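Local coordinates for DNA ligase (Aquifex aeolicus, PDB 3QWU), which probably joins nucleic-acid ends through an adenylated intermediate, as ATP-dependent ligases do, and binds adenosine and calcium, at residues 52-57 with 165-170; 112-117 with 309-314; 156-161 with 225-230. All blocks are in the same frame, centred on the assembly; numbering follows the deposited sequence.

Interaction 1 (52-57 with 165-170). With ADN (adenosine), chain C.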
loop_
_atom_site.group_PDB
_atom_site.type_symbol
_atom_site.label_atom_id
_atom_site.label_comp_id
_atom_site.label_asym_id
_atom_site.label_seq_id
_atom_site.Cartn_x
_atom_site.Cartn_y
_atom_site.Cartn_z
ATOM N N TRP A 52 32.521 5.793 -0.322
ATOM C CA TRP A 52 31.457 5.397 0.582
ATOM C C TRP A 52 30.136 5.836 -0.022
ATOM O O TRP A 52 30.083 6.827 -0.752
ATOM C CB TRP A 52 31.665 5.943 2.002
ATOM C CG TRP A 52 32.696 5.144 2.753
ATOM C CD1 TRP A 52 34.066 5.299 2.706
ATOM C CD2 TRP A 52 32.456 4.055 3.641
ATOM N NE1 TRP A 52 34.678 4.376 3.517
ATOM C CE2 TRP A 52 33.710 3.599 4.099
ATOM C CE3 TRP A 52 31.308 3.422 4.104
ATOM C CZ2 TRP A 52 33.830 2.541 4.999
ATOM C CZ3 TRP A 52 31.430 2.373 4.994
ATOM C CH2 TRP A 52 32.669 1.944 5.430
ATOM N N GLY A 53 29.127 5.006 0.227
ATOM C CA GLY A 53 27.746 5.253 -0.154
ATOM C C GLY A 53 27.200 6.496 0.527
ATOM O O GLY A 53 27.668 6.855 1.585
ATOM N N TYR A 54 26.245 7.173 -0.114
ATOM C CA TYR A 54 25.627 8.361 0.492
ATOM C C TYR A 54 24.675 7.822 1.503
ATOM O O TYR A 54 23.920 6.925 1.182
ATOM C CB TYR A 54 24.883 9.242 -0.518
ATOM C CG TYR A 54 24.613 10.600 0.040
ATOM C CD1 TYR A 54 23.376 10.925 0.563
ATOM C CD2 TYR A 54 25.577 11.549 0.038
ATOM C CE1 TYR A 54 23.114 12.189 1.088
ATOM C CE2 TYR A 54 25.323 12.826 0.531
ATOM C CZ TYR A 54 24.101 13.120 1.078
ATOM O OH TYR A 54 23.879 14.363 1.550
ATOM N N PRO A 55 24.774 8.289 2.754
ATOM C CA PRO A 55 24.024 7.734 3.867
ATOM C C PRO A 55 22.564 8.241 3.905
ATOM O O PRO A 55 22.253 9.292 3.339
ATOM C CB PRO A 55 24.832 8.205 5.081
ATOM C CG PRO A 55 25.379 9.494 4.668
ATOM C CD PRO A 55 25.632 9.404 3.176
ATOM N N HIS A 56 21.686 7.457 4.530
ATOM C CA HIS A 56 20.247 7.715 4.562
ATOM C C HIS A 56 19.964 8.974 5.375
ATOM O O HIS A 56 20.476 9.117 6.480
ATOM C CB HIS A 56 19.488 6.498 5.155
ATOM C CG HIS A 56 19.540 5.263 4.288
ATOM N ND1 HIS A 56 18.971 5.205 3.025
ATOM C CD2 HIS A 56 20.114 4.044 4.494
ATOM C CE1 HIS A 56 19.198 4.014 2.488
ATOM N NE2 HIS A 56 19.886 3.291 3.358
ATOM N N ILE A 57 19.166 9.890 4.837
ATOM C CA ILE A 57 18.677 11.019 5.648
ATOM C C ILE A 57 17.269 10.718 6.191
ATOM O O ILE A 57 16.365 10.408 5.448
ATOM C CB ILE A 57 18.610 12.317 4.819
ATOM C CG1 ILE A 57 19.898 12.487 4.016
ATOM C CG2 ILE A 57 18.238 13.509 5.724
ATOM C CD1 ILE A 57 20.069 13.853 3.328
ATOM N N GLN A 165 33.879 8.315 5.706
ATOM C CA GLN A 165 32.430 8.214 5.771
ATOM C C GLN A 165 31.707 9.521 5.981
ATOM O O GLN A 165 30.540 9.619 5.691
ATOM C CB GLN A 165 32.017 7.274 6.899
ATOM C CG GLN A 165 31.862 5.858 6.451
ATOM C CD GLN A 165 31.056 5.108 7.440
ATOM O OE1 GLN A 165 29.825 5.161 7.402
ATOM N NE2 GLN A 165 31.725 4.443 8.375
ATOM N N GLY A 166 32.372 10.525 6.512
ATOM C CA GLY A 166 31.658 11.740 6.846
ATOM C C GLY A 166 31.625 12.731 5.713
ATOM O O GLY A 166 31.763 12.381 4.568
ATOM N N PHE A 167 31.448 13.981 6.089
ATOM C CA PHE A 167 31.164 15.048 5.209
ATOM C C PHE A 167 32.054 16.246 5.545
ATOM O O PHE A 167 32.314 16.526 6.695
ATOM C CB PHE A 167 29.702 15.453 5.404
ATOM C CG PHE A 167 28.685 14.460 4.852
ATOM C CD1 PHE A 167 28.701 14.091 3.522
ATOM C CD2 PHE A 167 27.655 13.996 5.641
ATOM C CE1 PHE A 167 27.745 13.247 2.995
ATOM C CE2 PHE A 167 26.685 13.124 5.124
ATOM C CZ PHE A 167 26.749 12.751 3.782
ATOM N N LEU A 168 32.506 16.981 4.544
ATOM C CA LEU A 168 33.153 18.233 4.835
ATOM C C LEU A 168 32.112 19.138 5.524
ATOM O O LEU A 168 30.927 19.027 5.292
ATOM C CB LEU A 168 33.748 18.871 3.579
ATOM C CG LEU A 168 35.075 18.300 3.030
ATOM C CD1 LEU A 168 35.133 16.748 2.835
ATOM C CD2 LEU A 168 35.423 19.007 1.704
ATOM N N SER A 169 32.569 19.978 6.425
ATOM C CA SER A 169 31.709 20.857 7.152
ATOM C C SER A 169 31.037 21.836 6.181
ATOM O O SER A 169 31.470 21.974 5.040
ATOM C CB SER A 169 32.538 21.628 8.175
ATOM O OG SER A 169 33.565 22.297 7.457
ATOM N N GLN A 170 30.007 22.530 6.656
ATOM C CA GLN A 170 29.369 23.551 5.868
ATOM C C GLN A 170 30.336 24.624 5.388
ATOM O O GLN A 170 30.327 24.975 4.219
ATOM C CB GLN A 170 28.179 24.193 6.603
ATOM C CG GLN A 170 27.265 24.978 5.614
ATOM C CD GLN A 170 26.298 24.073 4.834
ATOM O OE1 GLN A 170 26.110 22.921 5.175
ATOM N NE2 GLN A 170 25.629 24.632 3.842
HETATM O "O5'" ADN C . 17.956 11.079 0.806
HETATM C "C5'" ADN C . 17.769 12.437 0.405
HETATM C "C4'" ADN C . 18.166 12.595 -1.058
HETATM O "O4'" ADN C . 17.808 13.915 -1.571
HETATM C "C3'" ADN C . 19.674 12.472 -1.227
HETATM O "O3'" ADN C . 20.149 11.148 -1.452
HETATM C "C2'" ADN C . 19.991 13.411 -2.386
HETATM O "O2'" ADN C . 20.168 12.686 -3.591
HETATM C "C1'" ADN C . 18.801 14.358 -2.519
HETATM N N9 ADN C . 19.117 15.764 -2.221
HETATM C C8 ADN C . 18.620 16.809 -2.923
HETATM N N7 ADN C . 19.056 17.999 -2.445
HETATM C C5 ADN C . 19.834 17.687 -1.377
HETATM C C6 ADN C . 20.573 18.478 -0.389
HETATM N N6 ADN C . 20.541 19.835 -0.514
HETATM N N1 ADN C . 21.303 17.816 0.562
HETATM C C2 ADN C . 21.288 16.454 0.636
HETATM N N3 ADN C . 20.590 15.664 -0.230
HETATM C C4 ADN C . 19.882 16.223 -1.236
#
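Tyr54 and Phe167 are brought together by different first torsions: chi1 of -164° places CG of Tyr54 anti to the backbone N, whereas CG of Phe167 stands beside its backbone N, anti to the carbonyl carbon. The two side chains then cross at about a right angle, and their rings form an oblique pair with planes at 51°. Tyr54 CE2 and Phe167 CE1 are 3.5 Å apart. Pro55 meets Phe167 from the opposite direction, with its CD 3.6 Å from Phe167 CZ and its CG close by. The same Pro55 CD lies 3.5 Å above one face of the Tyr54 ring, toward the rim, so the CZ end of Phe167 fits into the corner made by tyrosine and proline.

The second point of contact is a CH-pi interaction. Gln165 CG sits 3.5 Å from the centroid of the six-membered ring of Trp52 and 18° off the ring normal, which places it over the face. The Gln165 amide continues across the indole nearly parallel to it, with CD 3.7 Å from Trp52 CZ3. No hydrogen bond joins the two segments; the evidence is for apolar and aromatic packing alone.

Tyr54 carries this packing into the adenosine pocket. Phe167 touches it on the CE2 side, while the ribose O3' approaches CD1 and CE1, and Tyr54 OH lies 3.5 Å from adenosine C2 as it hydrogen-bonds to Asp158. Trp52 and Phe167 also rest on Met160 of strand 153-161, and Arg227 of strand 227-231 makes a cation-pi contact with Phe167. The connection 52-57 thus packs against the loop leading from strand 153-161 to helix 170-180, where Ser169 is the N-cap.

Interaction 2 (112-117 with 309-314)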
loop_
_atom_site.group_PDB
_atom_site.type_symbol
_atom_site.label_atom_id
_atom_site.label_comp_id
_atom_site.label_asym_id
_atom_site.label_seq_id
_atom_site.Cartn_x
_atom_site.Cartn_y
_atom_site.Cartn_z
ATOM N N LEU A 112 29.402 14.686 -17.642
ATOM C CA LEU A 112 30.177 15.468 -16.662
ATOM C C LEU A 112 30.752 16.783 -17.206
ATOM O O LEU A 112 30.610 17.834 -16.582
ATOM C CB LEU A 112 31.298 14.607 -16.073
ATOM C CG LEU A 112 30.850 13.541 -15.059
ATOM C CD1 LEU A 112 32.074 12.801 -14.400
ATOM C CD2 LEU A 112 29.946 14.152 -13.984
ATOM N N PRO A 113 31.374 16.747 -18.389
ATOM C CA PRO A 113 31.954 18.001 -18.918
ATOM C C PRO A 113 30.964 19.108 -19.265
ATOM O O PRO A 113 31.271 20.288 -19.174
ATOM C CB PRO A 113 32.728 17.533 -20.166
ATOM C CG PRO A 113 32.986 15.995 -19.907
ATOM C CD PRO A 113 31.725 15.571 -19.209
ATOM N N ASP A 114 29.756 18.745 -19.615
ATOM C CA ASP A 114 28.697 19.720 -19.720
ATOM C C ASP A 114 28.079 20.119 -18.400
ATOM O O ASP A 114 27.490 21.202 -18.306
ATOM C CB ASP A 114 27.622 19.169 -20.620
ATOM C CG ASP A 114 28.125 18.926 -22.003
ATOM O OD1 ASP A 114 28.904 19.781 -22.470
ATOM O OD2 ASP A 114 27.771 17.906 -22.609
ATOM N N LEU A 115 28.171 19.262 -17.383
ATOM C CA LEU A 115 27.470 19.501 -16.137
ATOM C C LEU A 115 28.266 20.316 -15.095
ATOM O O LEU A 115 27.682 21.104 -14.312
ATOM C CB LEU A 115 27.022 18.180 -15.536
ATOM C CG LEU A 115 25.986 17.377 -16.360
ATOM C CD1 LEU A 115 25.848 16.012 -15.735
ATOM C CD2 LEU A 115 24.641 18.048 -16.427
ATOM N N ILE A 116 29.582 20.151 -15.086
ATOM C CA ILE A 116 30.401 20.658 -13.999
ATOM C C ILE A 116 31.873 20.641 -14.392
ATOM O O ILE A 116 32.366 19.717 -15.043
ATOM C CB ILE A 116 30.178 19.845 -12.717
ATOM C CG1 ILE A 116 30.915 20.499 -11.556
ATOM C CG2 ILE A 116 30.648 18.364 -12.866
ATOM C CD1 ILE A 116 30.711 19.824 -10.234
ATOM N N ASP A 117 32.567 21.699 -14.019
ATOM C CA ASP A 117 33.998 21.831 -14.224
ATOM C C ASP A 117 34.718 21.093 -13.061
ATOM O O ASP A 117 34.484 21.390 -11.888
ATOM C CB ASP A 117 34.315 23.334 -14.283
ATOM C CG ASP A 117 35.812 23.670 -14.203
ATOM O OD1 ASP A 117 36.699 22.818 -14.540
ATOM O OD2 ASP A 117 36.081 24.837 -13.779
ATOM N N LYS A 309 20.263 13.040 -23.702
ATOM C CA LYS A 309 21.325 13.365 -24.709
ATOM C C LYS A 309 22.703 12.839 -24.326
ATOM O O LYS A 309 23.103 12.988 -23.180
ATOM C CB LYS A 309 21.511 14.864 -24.725
ATOM C CG LYS A 309 21.016 15.576 -25.872
ATOM C CD LYS A 309 20.964 17.080 -25.513
ATOM C CE LYS A 309 22.266 17.799 -25.848
ATOM N NZ LYS A 309 22.270 19.259 -25.530
ATOM N N PHE A 310 23.460 12.314 -25.268
ATOM C CA PHE A 310 24.813 11.878 -24.963
ATOM C C PHE A 310 25.819 12.453 -25.926
ATOM O O PHE A 310 25.497 12.684 -27.073
ATOM C CB PHE A 310 24.985 10.370 -25.036
ATOM C CG PHE A 310 24.093 9.613 -24.157
ATOM C CD1 PHE A 310 22.735 9.558 -24.415
ATOM C CD2 PHE A 310 24.612 8.873 -23.107
ATOM C CE1 PHE A 310 21.885 8.817 -23.601
ATOM C CE2 PHE A 310 23.784 8.098 -22.298
ATOM C CZ PHE A 310 22.414 8.079 -22.525
ATOM N N ARG A 311 27.042 12.639 -25.442
ATOM C CA ARG A 311 28.207 12.944 -26.276
ATOM C C ARG A 311 28.670 11.692 -27.035
ATOM O O ARG A 311 29.092 11.793 -28.195
ATOM C CB ARG A 311 29.334 13.507 -25.416
ATOM C CG ARG A 311 28.850 14.690 -24.562
ATOM C CD ARG A 311 29.959 15.466 -23.945
ATOM N NE ARG A 311 30.528 16.413 -24.897
ATOM C CZ ARG A 311 31.565 17.212 -24.644
ATOM N NH1 ARG A 311 31.997 18.028 -25.603
ATOM N NH2 ARG A 311 32.167 17.199 -23.454
ATOM N N LYS A 312 28.522 10.519 -26.412
ATOM C CA LYS A 312 28.925 9.280 -27.035
ATOM C C LYS A 312 27.757 8.318 -27.195
ATOM O O LYS A 312 27.038 8.042 -26.227
ATOM C CB LYS A 312 29.951 8.579 -26.164
ATOM C CG LYS A 312 31.271 9.274 -26.016
ATOM C CD LYS A 312 32.380 8.222 -25.751
ATOM C CE LYS A 312 33.767 8.858 -25.475
ATOM N NZ LYS A 312 34.781 7.782 -25.202
ATOM N N LYS A 313 27.616 7.760 -28.387
ATOM C CA LYS A 313 26.689 6.641 -28.647
ATOM C C LYS A 313 26.906 5.407 -27.781
ATOM O O LYS A 313 25.971 4.873 -27.238
ATOM C CB LYS A 313 26.756 6.198 -30.113
ATOM C CG LYS A 313 25.487 5.535 -30.596
ATOM C CD LYS A 313 25.742 4.683 -31.837
ATOM C CE LYS A 313 24.486 3.935 -32.261
ATOM N NZ LYS A 313 24.792 2.897 -33.311
ATOM N N GLU A 314 28.123 4.928 -27.652
ATOM C CA GLU A 314 28.346 3.755 -26.807
ATOM C C GLU A 314 27.701 3.948 -25.395
ATOM O O GLU A 314 27.185 3.000 -24.815
ATOM C CB GLU A 314 29.847 3.426 -26.705
ATOM C CG GLU A 314 30.638 4.305 -25.675
ATOM C CD GLU A 314 32.153 4.384 -25.959
ATOM O OE1 GLU A 314 32.523 5.010 -26.980
ATOM O OE2 GLU A 314 32.969 3.843 -25.157
#
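The Arg311 guanidinium has the carboxylate of Asp114 over one face and the Pro113 ring at its edge. Asp114 OD1 stands 4.2 Å above the guanidinium plane, offset toward the rim, and the carboxylate is turned 44° from that plane. At the edge, Pro113 CB approaches Arg311 NH2 to 3.4 Å, with CG also near the plane. This surface contact sets the end of helix 106-115, in the RNA-ligase-like part of the chain, against the turn between strand 303-310 and helix 313-325, in the C-terminal part, which probably belongs to the OB-fold superfamily.

Asp114 and Arg311 form only a long salt bridge, OD2 to NE 3.9 Å; because the oxygen lies well out of the guanidinium plane, no N-H points at it and the attraction is between charges alone. The stronger partner of Asp114 OD2 is Arg111, and Tyr343 OH also bonds to it. Asp110, on the same helix, accepts from the backbone N of both Arg311 and Lys312, tying the turn down more directly. The chain bends at chi3 (81°), which swings the guanidinium aside; the nearest approach to the acid is made by the methylene before it, Arg311 CD lying 3.5 Å from Asp114 OD2.

Interaction 3 (156-161 with 225-230). With ADN (adenosine), chain C.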
loop_
_atom_site.group_PDB
_atom_site.type_symbol
_atom_site.label_atom_id
_atom_site.label_comp_id
_atom_site.label_asym_id
_atom_site.label_seq_id
_atom_site.Cartn_x
_atom_site.Cartn_y
_atom_site.Cartn_z
ATOM N N VAL A 156 25.648 20.623 -6.573
ATOM C CA VAL A 156 26.391 20.137 -5.431
ATOM C C VAL A 156 25.680 20.475 -4.089
ATOM O O VAL A 156 25.171 21.587 -3.902
ATOM C CB VAL A 156 27.843 20.779 -5.395
ATOM C CG1 VAL A 156 28.635 20.279 -4.153
ATOM C CG2 VAL A 156 28.600 20.510 -6.673
ATOM N N PHE A 157 25.599 19.485 -3.198
ATOM C CA PHE A 157 25.081 19.657 -1.845
ATOM C C PHE A 157 26.008 19.064 -0.776
ATOM O O PHE A 157 25.791 19.269 0.443
ATOM C CB PHE A 157 23.670 19.041 -1.721
ATOM C CG PHE A 157 23.593 17.573 -2.040
ATOM C CD1 PHE A 157 24.107 16.628 -1.198
ATOM C CD2 PHE A 157 23.010 17.130 -3.212
ATOM C CE1 PHE A 157 24.031 15.251 -1.568
ATOM C CE2 PHE A 157 22.963 15.783 -3.544
ATOM C CZ PHE A 157 23.484 14.861 -2.735
ATOM N N ASP A 158 27.019 18.294 -1.181
ATOM C CA ASP A 158 27.964 17.765 -0.183
ATOM C C ASP A 158 29.326 17.407 -0.814
ATOM O O ASP A 158 29.448 17.283 -2.047
ATOM C CB ASP A 158 27.331 16.557 0.603
ATOM C CG ASP A 158 26.509 16.999 1.881
ATOM O OD1 ASP A 158 27.014 17.868 2.660
ATOM O OD2 ASP A 158 25.380 16.464 2.109
ATOM N N PHE A 159 30.346 17.314 0.034
ATOM C CA PHE A 159 31.586 16.653 -0.337
ATOM C C PHE A 159 31.859 15.569 0.675
ATOM O O PHE A 159 31.625 15.736 1.870
ATOM C CB PHE A 159 32.791 17.595 -0.330
ATOM C CG PHE A 159 32.734 18.688 -1.357
ATOM C CD1 PHE A 159 33.117 18.454 -2.644
ATOM C CD2 PHE A 159 32.338 19.973 -1.006
ATOM C CE1 PHE A 159 33.075 19.467 -3.566
ATOM C CE2 PHE A 159 32.306 21.007 -1.956
ATOM C CZ PHE A 159 32.635 20.742 -3.224
ATOM N N MET A 160 32.304 14.438 0.167
ATOM C CA MET A 160 32.809 13.381 0.965
ATOM C C MET A 160 34.246 13.282 0.572
ATOM O O MET A 160 34.698 14.071 -0.247
ATOM C CB MET A 160 32.027 12.112 0.678
ATOM C CG MET A 160 30.617 12.185 1.256
ATOM S SD MET A 160 29.579 10.749 0.947
ATOM C CE MET A 160 30.305 9.471 2.007
ATOM N N LYS A 161 34.958 12.318 1.138
ATOM C CA LYS A 161 36.345 12.079 0.841
ATOM C C LYS A 161 36.565 10.594 0.579
ATOM O O LYS A 161 36.001 9.769 1.245
ATOM C CB LYS A 161 37.212 12.514 2.062
ATOM C CG LYS A 161 37.739 13.965 2.002
ATOM C CD LYS A 161 38.536 14.441 3.263
ATOM C CE LYS A 161 39.644 15.466 2.871
ATOM N NZ LYS A 161 39.978 16.509 3.924
ATOM N N ASN A 225 27.102 16.380 12.926
ATOM C CA ASN A 225 26.574 16.854 11.643
ATOM C C ASN A 225 25.271 16.139 11.219
ATOM O O ASN A 225 25.130 15.685 10.089
ATOM C CB ASN A 225 27.669 16.695 10.579
ATOM C CG ASN A 225 27.313 17.337 9.240
ATOM O OD1 ASN A 225 27.772 16.876 8.219
ATOM N ND2 ASN A 225 26.518 18.387 9.250
ATOM N N LYS A 226 24.336 16.048 12.148
ATOM C CA LYS A 226 23.148 15.283 11.945
ATOM C C LYS A 226 22.319 15.997 10.876
ATOM O O LYS A 226 22.296 17.254 10.788
ATOM C CB LYS A 226 22.409 15.104 13.276
ATOM C CG LYS A 226 20.929 14.642 13.229
ATOM C CD LYS A 226 20.671 13.455 14.216
ATOM C CE LYS A 226 19.317 13.460 14.861
ATOM N NZ LYS A 226 19.262 14.103 16.197
ATOM N N ARG A 227 21.697 15.171 10.036
ATOM C CA ARG A 227 20.838 15.634 8.958
ATOM C C ARG A 227 19.404 15.171 9.113
ATOM O O ARG A 227 19.130 14.127 9.730
ATOM C CB ARG A 227 21.351 15.083 7.637
ATOM C CG ARG A 227 22.561 15.768 7.137
ATOM C CD ARG A 227 23.807 14.889 7.136
ATOM N NE ARG A 227 24.891 15.811 6.859
ATOM C CZ ARG A 227 25.178 16.297 5.649
ATOM N NH1 ARG A 227 24.536 15.864 4.551
ATOM N NH2 ARG A 227 26.145 17.197 5.531
ATOM N N ALA A 228 18.503 15.941 8.507
ATOM C CA ALA A 228 17.064 15.604 8.455
ATOM C C ALA A 228 16.397 16.328 7.318
ATOM O O ALA A 228 16.762 17.423 6.998
ATOM C CB ALA A 228 16.372 15.927 9.760
ATOM N N LYS A 229 15.396 15.715 6.701
ATOM C CA LYS A 229 14.734 16.332 5.554
ATOM C C LYS A 229 13.228 16.476 5.789
ATOM O O LYS A 229 12.611 15.690 6.540
ATOM C CB LYS A 229 14.994 15.532 4.282
ATOM C CG LYS A 229 14.476 14.086 4.301
ATOM C CD LYS A 229 14.670 13.439 2.882
ATOM C CE LYS A 229 15.058 11.956 2.935
ATOM N NZ LYS A 229 13.978 10.990 3.276
ATOM N N TYR A 230 12.650 17.472 5.149
ATOM C CA TYR A 230 11.229 17.700 5.230
ATOM C C TYR A 230 10.728 18.053 3.829
ATOM O O TYR A 230 11.387 18.838 3.115
ATOM C CB TYR A 230 10.950 18.802 6.241
ATOM C CG TYR A 230 9.518 19.142 6.361
ATOM C CD1 TYR A 230 8.955 20.181 5.610
ATOM C CD2 TYR A 230 8.687 18.419 7.236
ATOM C CE1 TYR A 230 7.569 20.500 5.736
ATOM C CE2 TYR A 230 7.334 18.700 7.372
ATOM C CZ TYR A 230 6.759 19.738 6.616
ATOM O OH TYR A 230 5.395 19.978 6.751
HETATM O "O5'" ADN C . 17.956 11.079 0.806
HETATM C "C5'" ADN C . 17.769 12.437 0.405
HETATM C "C4'" ADN C . 18.166 12.595 -1.058
HETATM O "O4'" ADN C . 17.808 13.915 -1.571
HETATM C "C3'" ADN C . 19.674 12.472 -1.227
HETATM O "O3'" ADN C . 20.149 11.148 -1.452
HETATM C "C2'" ADN C . 19.991 13.411 -2.386
HETATM O "O2'" ADN C . 20.168 12.686 -3.591
HETATM C "C1'" ADN C . 18.801 14.358 -2.519
HETATM N N9 ADN C . 19.117 15.764 -2.221
HETATM C C8 ADN C . 18.620 16.809 -2.923
HETATM N N7 ADN C . 19.056 17.999 -2.445
HETATM C C5 ADN C . 19.834 17.687 -1.377
HETATM C C6 ADN C . 20.573 18.478 -0.389
HETATM N N6 ADN C . 20.541 19.835 -0.514
HETATM N N1 ADN C . 21.303 17.816 0.562
HETATM C C2 ADN C . 21.288 16.454 0.636
HETATM N N3 ADN C . 20.590 15.664 -0.230
HETATM C C4 ADN C . 19.882 16.223 -1.236
#
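Asp158 and Arg227 face each other from opposite directions and are joined by a two-pronged salt bridge. Arg227 NH1 donates to Asp158 OD2 at 2.7 Å, and NH2 donates to OD1 at 3.1 Å, both nearly straight at 164° and 166°. The oxygens lie close to the guanidinium plane, but the nitrogens reach their syn sides from out of the carboxylate plane, the two groups being twisted by 40°.

Within 225-230, Asn225 steadies the arginine: NH2 also donates to Asn225 OD1 at 3.2 Å, and NE makes weak bonds to Asn225 O and OD1. Asp158 is shared further, with Lys173 at OD1 and with Lys219 and Tyr54 OH at OD2. A leucine in place of Arg227 would remove the two-pronged grip, which would probably leave Asp158 to those three partners and Asn225 OD1 without these donors.

Next to the bridge, both strands contact adenosine, consistent with the nucleotide site of an RNA-ligase-family adenylation domain. With CG between its backbone N and carbonyl carbon, Phe157 covers the base, adenosine N3 lying 3.6 Å above its ring centre. Lys229 CE comes within 3.7 Å of adenosine O5'.

A classic beta bulge in strand 153-161 sets Phe157 and Asp158 opposite the single residue Cys130 of strand 127-134; the salt bridge links that sheet to strand 227-231, between strands 58-60 and 215-220.

Overall arrangement
Interactions 1 and 3 belong to one site: their centres are 6 Å apart, both touch adenosine, and Tyr54 OH meets Asp158 OD2 at 2.6 Å, a probable hydrogen bond. A backbone bond, also probable, from Leu168 N to Phe159 O (3.1 Å) ties loop 165-170 to strand 156-161. Both also reach the second subunit. Interaction 2 stands apart, its centre about 26 Å from each of the others, at the surface between the ligase region and the C-terminal region, far from the adenosine and calcium sites. Its one touch with them is apolar, Ile116 CD1 to Val156 CG2 at 4.2 Å, on the strand that also carries Phe157.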